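Local structure of penicillin-binding protein PbpB (Mycobacterium tuberculosis, 6KGV) at residues D403-P408 / D430-S435; T478-N483 / D492-T497. The protein synthesises cross-linked peptidoglycan from lipid intermediates and is a membrane-anchored, penicillin-binding transpeptidase. All blocks are in the same frame, centred on the assembly; numbering follows the deposited sequence.

Overall arrangement
Both interactions are short antiparallel strand pairings within the transpeptidase domain, but they share no element: their centres are 29 Å apart and their nearest atoms about 17 Å. Interaction 1 closes a two-stranded sheet of its own, partly buried where Val433 and Val434 meet helices and exposed at Asp430 and Arg432; backbone bonds, one arginine and a water tie it together, away from the active site. Interaction 2, also partly buried, belongs to the six-stranded antiparallel sheet and runs beside the active site. There aromatic rings are packed by a threonine methyl and a glutamine, and Thr478 and Gln480, with Thr476 of the same strand, also hold the opened amoxicillin.

Interaction 1 (D403-P408 / D430-S435)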
loop_
_atom_site.group_PDB
_atom_site.type_symbol
_atom_site.label_atom_id
_atom_site.label_comp_id
_atom_site.label_asym_id
_atom_site.label_seq_id
_atom_site.Cartn_x
_atom_site.Cartn_y
_atom_site.Cartn_z
ATOM N N ASP A 403 8.445 -8.837 -11.593
ATOM C CA ASP A 403 9.768 -9.195 -12.101
ATOM C C ASP A 403 10.640 -7.968 -12.314
ATOM O O ASP A 403 11.417 -7.884 -13.265
ATOM C CB ASP A 403 9.667 -10.027 -13.385
ATOM C CG ASP A 403 9.420 -11.504 -13.097
ATOM O OD1 ASP A 403 9.686 -11.939 -11.949
ATOM O OD2 ASP A 403 8.978 -12.232 -14.010
ATOM N N GLY A 404 10.502 -7.004 -11.415
ATOM C CA GLY A 404 11.404 -5.883 -11.345
ATOM C C GLY A 404 10.957 -4.659 -12.093
ATOM O O GLY A 404 11.672 -3.652 -12.066
ATOM N N VAL A 405 9.814 -4.715 -12.767
ATOM C CA VAL A 405 9.283 -3.591 -13.527
ATOM C C VAL A 405 8.154 -2.977 -12.722
ATOM O O VAL A 405 7.097 -3.594 -12.525
ATOM C CB VAL A 405 8.820 -4.020 -14.928
ATOM C CG1 VAL A 405 8.109 -2.879 -15.629
ATOM C CG2 VAL A 405 10.036 -4.455 -15.757
ATOM N N ARG A 406 8.385 -1.763 -12.237
ATOM C CA ARG A 406 7.376 -1.044 -11.473
ATOM C C ARG A 406 6.392 -0.374 -12.416
ATOM O O ARG A 406 6.793 0.352 -13.328
ATOM C CB ARG A 406 8.032 -0.000 -10.578
ATOM C CG ARG A 406 7.067 0.766 -9.695
ATOM C CD ARG A 406 7.831 1.554 -8.664
ATOM N NE ARG A 406 8.584 2.684 -9.205
ATOM C CZ ARG A 406 8.034 3.848 -9.551
ATOM N NH1 ARG A 406 6.720 4.032 -9.445
ATOM N NH2 ARG A 406 8.793 4.835 -9.997
ATOM N N VAL A 407 5.104 -0.620 -12.195
ATOM C CA VAL A 407 4.053 0.004 -12.985
ATOM C C VAL A 407 3.261 0.914 -12.048
ATOM O O VAL A 407 2.612 0.426 -11.108
ATOM C CB VAL A 407 3.157 -1.043 -13.665
ATOM C CG1 VAL A 407 2.109 -0.356 -14.515
ATOM C CG2 VAL A 407 3.991 -2.010 -14.522
ATOM N N PRO A 408 3.293 2.228 -12.253
ATOM C CA PRO A 408 2.599 3.133 -11.346
ATOM C C PRO A 408 1.132 2.767 -11.225
ATOM O O PRO A 408 0.444 2.519 -12.234
ATOM C CB PRO A 408 2.793 4.505 -12.003
ATOM C CG PRO A 408 4.137 4.388 -12.677
ATOM C CD PRO A 408 4.125 2.956 -13.230
ATOM N N ASP A 430 6.230 1.654 -18.063
ATOM C CA ASP A 430 7.071 0.781 -17.260
ATOM C C ASP A 430 8.302 1.511 -16.733
ATOM O O ASP A 430 8.847 2.404 -17.386
ATOM C CB ASP A 430 7.523 -0.413 -18.108
ATOM C CG ASP A 430 6.429 -1.462 -18.280
ATOM O OD1 ASP A 430 5.284 -1.232 -17.830
ATOM O OD2 ASP A 430 6.704 -2.516 -18.896
ATOM N N ILE A 431 8.749 1.104 -15.542
ATOM C CA ILE A 431 9.992 1.584 -14.939
ATOM C C ILE A 431 10.767 0.376 -14.426
ATOM O O ILE A 431 10.348 -0.267 -13.453
ATOM C CB ILE A 431 9.741 2.573 -13.796
ATOM C CG1 ILE A 431 8.927 3.759 -14.296
ATOM C CG2 ILE A 431 11.055 3.013 -13.167
ATOM C CD1 ILE A 431 8.489 4.629 -13.207
ATOM N N ARG A 432 11.903 0.071 -15.048
ATOM C CA ARG A 432 12.676 -1.057 -14.567
ATOM C C ARG A 432 13.490 -0.633 -13.353
ATOM O O ARG A 432 14.292 0.308 -13.424
ATOM C CB ARG A 432 13.596 -1.645 -15.628
ATOM C CG ARG A 432 14.354 -2.793 -14.968
ATOM C CD ARG A 432 14.907 -3.757 -15.895
ATOM N NE ARG A 432 13.918 -4.498 -16.672
ATOM C CZ ARG A 432 13.296 -5.595 -16.260
ATOM N NH1 ARG A 432 13.496 -6.065 -15.033
ATOM N NH2 ARG A 432 12.456 -6.219 -17.078
ATOM N N VAL A 433 13.278 -1.334 -12.245
ATOM C CA VAL A 433 13.951 -1.056 -10.987
ATOM C C VAL A 433 15.154 -1.968 -10.800
ATOM O O VAL A 433 16.242 -1.517 -10.452
ATOM C CB VAL A 433 12.942 -1.193 -9.822
ATOM C CG1 VAL A 433 13.595 -0.866 -8.488
ATOM C CG2 VAL A 433 11.735 -0.292 -10.079
ATOM N N VAL A 434 14.963 -3.255 -11.059
ATOM C CA VAL A 434 15.979 -4.288 -10.934
ATOM C C VAL A 434 15.643 -5.351 -11.971
ATOM O O VAL A 434 14.535 -5.381 -12.510
ATOM C CB VAL A 434 16.005 -4.923 -9.524
ATOM C CG1 VAL A 434 16.362 -3.906 -8.469
ATOM C CG2 VAL A 434 14.666 -5.582 -9.250
ATOM N N SER A 435 16.583 -6.260 -12.222
ATOM C CA SER A 435 16.323 -7.283 -13.226
ATOM C C SER A 435 15.238 -8.244 -12.740
ATOM O O SER A 435 14.894 -8.293 -11.549
ATOM C CB SER A 435 17.602 -8.056 -13.563
ATOM O OG SER A 435 17.903 -9.085 -12.612
HETATM O O HOH W 1 11.004 -8.322 -16.606
#
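Gly404 to Arg406 pair antiparallel with Ile431 to Val433, Arg406 and Ile431 exchanging two backbone hydrogen bonds while Val405 and Arg432 form the adjoining non-hydrogen-bonded pair. Beyond it, Gly404 O takes the N-H of Val433 at 2.8 Å, almost straight on, and that of Val434 more weakly. Gly404 CA lies close against Val434 O, in a CA-H...O contact of 3.4 Å. The Arg432 chain bends at chi3 (-64°), which folds its guanidinium back over Val405, whose CG2 lies over one face, 3.3 Å from Arg432 NH2. Arg432 NH1 bridges the two segments, donating to Val434 O at 2.8 Å, near the guanidinium plane, and over a longer 3.3 Å to Asp403 O. A water accepts from NH2 of the same arginine and weakly donates to Asp403 O, so the group is held along its edge as well as over its face. The other methyl of Val405, CG1, sits against the carboxylate of Asp430, 3.4 Å from its CG. On the opposite face of the pair, Arg406 runs alongside Ile431 and bends at chi3 (70°), with CD1 of the isoleucine over one face of its guanidinium; Arg406 CB meets Val433 CG2 at 3.7 Å. Arg406 NE donates to Lys347 O, and Asp403 makes a salt bridge with Arg443. Val433 and Val434 pack on helices 326-347 and 390-401, Val434 also reaching helix 272-281, and Ser435 caps helix 436-446 through its bond to Thr438 N; the small two-stranded sheet is thereby seated on the helical part of the transpeptidase domain.

Interaction 2 (T478-N483 / D492-T497); sequences TAQQIN and DVYWIT. With AXL (2-{1-[2-amino-2-(4-hydroxy-phenyl)-acetylamino]-2-oxo-ethyl}-5,5-dimethyl-thiazolidine-4-carboxylic acid), chain F.
Gln481 lies flat on the indole of Trp495, an amide-on-ring stack with the two planes 18° apart. Its CG stands over the six-membered ring, 3.5 Å from the centroid, and the amide extends toward the pyrrole side, where NE2 comes within 3.5 Å of Trp495 NE1. The chain is extended beyond CG (chi2 -169°), which carries NE2 across the indole to Tyr494 O in a weak bond; the same nitrogen also donates to Asp516 OD1. The Val493 side chain crosses that of Gln481 at about a right angle, CG1 touching Gln481 CD. On the other face of the sheet the Tyr494 ring takes Thr478 CG2 over one face, 3.8 Å from its centroid, while Gln480 CG comes to its edge. The Thr478 methyl also meets Ile496 CD1 at 3.6 Å. Backbone bonds between Ala479 and Trp495, in both directions, and from Gln481 N to Val493 O fix the register. Thr478 and Gln480 face the opened amoxicillin: Thr478 N donates to its O1 at 3.0 Å. Thr478 OG1 donates to the ligand carboxylate O62 at 2.9 Å. The ligand amine N11 in turn donates to Gln480 OE1 at 2.7 Å. The ligand also meets OG of Ser269, by similarity the serine that carries the acyl-ester intermediate, so this strand forms one wall of the acylation site, as in other penicillin-binding proteins. Strand 473-483 lies between 493-502 and the outer strand 488-490, whose Phe490 O binds Gln480 NE2; beyond 493-502, Met514 and Leu515 of strand 509-516 touch Trp495 and Ile496.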
loop_
_atom_site.group_PDB
_atom_site.type_symbol
_atom_site.label_atom_id
_atom_site.label_comp_id
_atom_site.label_asym_id
_atom_site.label_seq_id
_atom_site.Cartn_x
_atom_site.Cartn_y
_atom_site.Cartn_z
ATOM N N THR A 478 8.042 -1.960 11.874
ATOM C CA THR A 478 7.707 -1.257 13.124
ATOM C C THR A 478 8.503 0.050 13.122
ATOM O O THR A 478 9.694 0.055 13.452
ATOM C CB THR A 478 8.027 -2.080 14.376
ATOM O OG1 THR A 478 7.414 -3.374 14.307
ATOM C CG2 THR A 478 7.498 -1.385 15.633
ATOM N N ALA A 479 7.844 1.153 12.772
ATOM C CA ALA A 479 8.484 2.459 12.706
ATOM C C ALA A 479 8.057 3.311 13.892
ATOM O O ALA A 479 6.863 3.411 14.198
ATOM C CB ALA A 479 8.134 3.176 11.403
ATOM N N GLN A 480 9.028 3.947 14.542
ATOM C CA GLN A 480 8.713 4.860 15.627
ATOM C C GLN A 480 8.163 6.166 15.068
ATOM O O GLN A 480 8.700 6.716 14.104
ATOM C CB GLN A 480 9.946 5.114 16.484
ATOM C CG GLN A 480 10.418 3.866 17.231
ATOM C CD GLN A 480 11.792 4.049 17.835
ATOM O OE1 GLN A 480 12.755 3.388 17.435
ATOM N NE2 GLN A 480 11.896 4.959 18.799
ATOM N N GLN A 481 7.081 6.652 15.671
ATOM C CA GLN A 481 6.505 7.925 15.275
ATOM C C GLN A 481 7.230 9.087 15.954
ATOM O O GLN A 481 7.801 8.947 17.038
ATOM C CB GLN A 481 5.019 7.964 15.624
ATOM C CG GLN A 481 4.196 6.853 14.987
ATOM C CD GLN A 481 2.713 7.084 15.129
ATOM O OE1 GLN A 481 2.285 8.177 15.490
ATOM N NE2 GLN A 481 1.915 6.059 14.841
ATOM N N ILE A 482 7.215 10.243 15.292
ATOM C CA ILE A 482 7.806 11.446 15.869
ATOM C C ILE A 482 6.909 11.977 16.980
ATOM O O ILE A 482 5.699 12.145 16.792
ATOM C CB ILE A 482 8.016 12.513 14.787
ATOM C CG1 ILE A 482 9.122 12.091 13.819
ATOM C CG2 ILE A 482 8.293 13.874 15.436
ATOM C CD1 ILE A 482 10.506 12.140 14.434
ATOM N N ASN A 483 7.495 12.247 18.146
ATOM C CA ASN A 483 6.736 12.856 19.231
ATOM C C ASN A 483 6.604 14.350 18.964
ATOM O O ASN A 483 7.595 15.088 19.056
ATOM C CB ASN A 483 7.402 12.600 20.584
ATOM C CG ASN A 483 6.697 13.320 21.735
ATOM O OD1 ASN A 483 5.561 13.785 21.594
ATOM N ND2 ASN A 483 7.362 13.389 22.889
ATOM N N ASP A 492 7.445 4.201 22.357
ATOM C CA ASP A 492 6.477 3.113 22.351
ATOM C C ASP A 492 5.270 3.427 21.473
ATOM O O ASP A 492 4.197 2.853 21.687
ATOM C CB ASP A 492 6.030 2.791 23.780
ATOM C CG ASP A 492 5.572 4.032 24.542
ATOM O OD1 ASP A 492 5.861 5.165 24.077
ATOM O OD2 ASP A 492 4.912 3.878 25.598
ATOM N N VAL A 493 5.416 4.325 20.497
ATOM C CA VAL A 493 4.349 4.657 19.551
ATOM C C VAL A 493 4.844 4.332 18.149
ATOM O O VAL A 493 5.830 4.918 17.681
ATOM C CB VAL A 493 3.925 6.131 19.657
ATOM C CG1 VAL A 493 2.710 6.406 18.762
ATOM C CG2 VAL A 493 3.625 6.499 21.120
ATOM N N TYR A 494 4.152 3.418 17.467
ATOM C CA TYR A 494 4.649 2.877 16.211
ATOM C C TYR A 494 3.620 2.958 15.095
ATOM O O TYR A 494 2.413 2.904 15.327
ATOM C CB TYR A 494 5.071 1.411 16.362
ATOM C CG TYR A 494 5.984 1.152 17.534
ATOM C CD1 TYR A 494 7.298 1.606 17.531
ATOM C CD2 TYR A 494 5.542 0.435 18.632
ATOM C CE1 TYR A 494 8.144 1.362 18.605
ATOM C CE2 TYR A 494 6.378 0.178 19.707
ATOM C CZ TYR A 494 7.678 0.649 19.689
ATOM O OH TYR A 494 8.517 0.406 20.760
ATOM N N TRP A 495 4.121 3.094 13.872
ATOM C CA TRP A 495 3.401 2.640 12.693
ATOM C C TRP A 495 3.791 1.190 12.477
ATOM O O TRP A 495 4.981 0.882 12.386
ATOM C CB TRP A 495 3.743 3.458 11.449
ATOM C CG TRP A 495 3.232 4.868 11.454
ATOM C CD1 TRP A 495 1.926 5.280 11.355
ATOM C CD2 TRP A 495 4.024 6.060 11.514
ATOM N NE1 TRP A 495 1.857 6.661 11.369
ATOM C CE2 TRP A 495 3.128 7.163 11.464
ATOM C CE3 TRP A 495 5.400 6.304 11.612
ATOM C CZ2 TRP A 495 3.568 8.484 11.504
ATOM C CZ3 TRP A 495 5.837 7.619 11.652
ATOM C CH2 TRP A 495 4.921 8.698 11.600
ATOM N N ILE A 496 2.804 0.300 12.431
ATOM C CA ILE A 496 3.023 -1.102 12.107
ATOM C C ILE A 496 2.656 -1.288 10.639
ATOM O O ILE A 496 1.604 -0.806 10.193
ATOM C CB ILE A 496 2.185 -2.021 13.012
ATOM C CG1 ILE A 496 2.526 -1.791 14.494
ATOM C CG2 ILE A 496 2.357 -3.465 12.602
ATOM C CD1 ILE A 496 3.985 -1.801 14.829
ATOM N N THR A 497 3.530 -1.958 9.884
ATOM C CA THR A 497 3.339 -2.164 8.456
ATOM C C THR A 497 3.568 -3.620 8.097
ATOM O O THR A 497 4.349 -4.330 8.743
ATOM C CB THR A 497 4.298 -1.312 7.606
ATOM O OG1 THR A 497 5.622 -1.405 8.147
ATOM C CG2 THR A 497 3.862 0.150 7.583
HETATM C C1 AXL F . 12.159 -2.137 11.322
HETATM O O1 AXL F . 10.979 -1.788 11.368
HETATM C C2 AXL F . 12.982 -2.360 12.587
HETATM C C3 AXL F . 12.993 -3.869 12.785
HETATM S S4 AXL F . 12.990 -4.368 14.482
HETATM C C5 AXL F . 11.451 -5.252 14.437
HETATM C C51 AXL F . 11.727 -6.752 14.322
HETATM C C52 AXL F . 10.612 -4.979 15.697
HETATM C C6 AXL F . 10.731 -4.704 13.203
HETATM C C61 AXL F . 9.731 -5.648 12.619
HETATM O O62 AXL F . 8.624 -5.773 13.185
HETATM O O63 AXL F . 10.044 -6.266 11.576
HETATM N N7 AXL F . 11.751 -4.367 12.245
HETATM N N8 AXL F . 12.440 -1.677 13.753
HETATM C C9 AXL F . 13.140 -0.797 14.494
HETATM O O91 AXL F . 14.341 -0.617 14.363
HETATM C C10 AXL F . 12.379 0.012 15.526
HETATM N N11 AXL F . 13.185 1.110 16.035
HETATM C C12 AXL F . 11.953 -0.822 16.669
HETATM C C13 AXL F . 10.601 -1.007 16.885
HETATM C C14 AXL F . 10.143 -1.782 17.949
HETATM C C15 AXL F . 11.061 -2.373 18.807
HETATM C C16 AXL F . 12.427 -2.193 18.596
HETATM C C17 AXL F . 12.876 -1.410 17.531
HETATM O O18 AXL F . 10.609 -3.126 19.843
#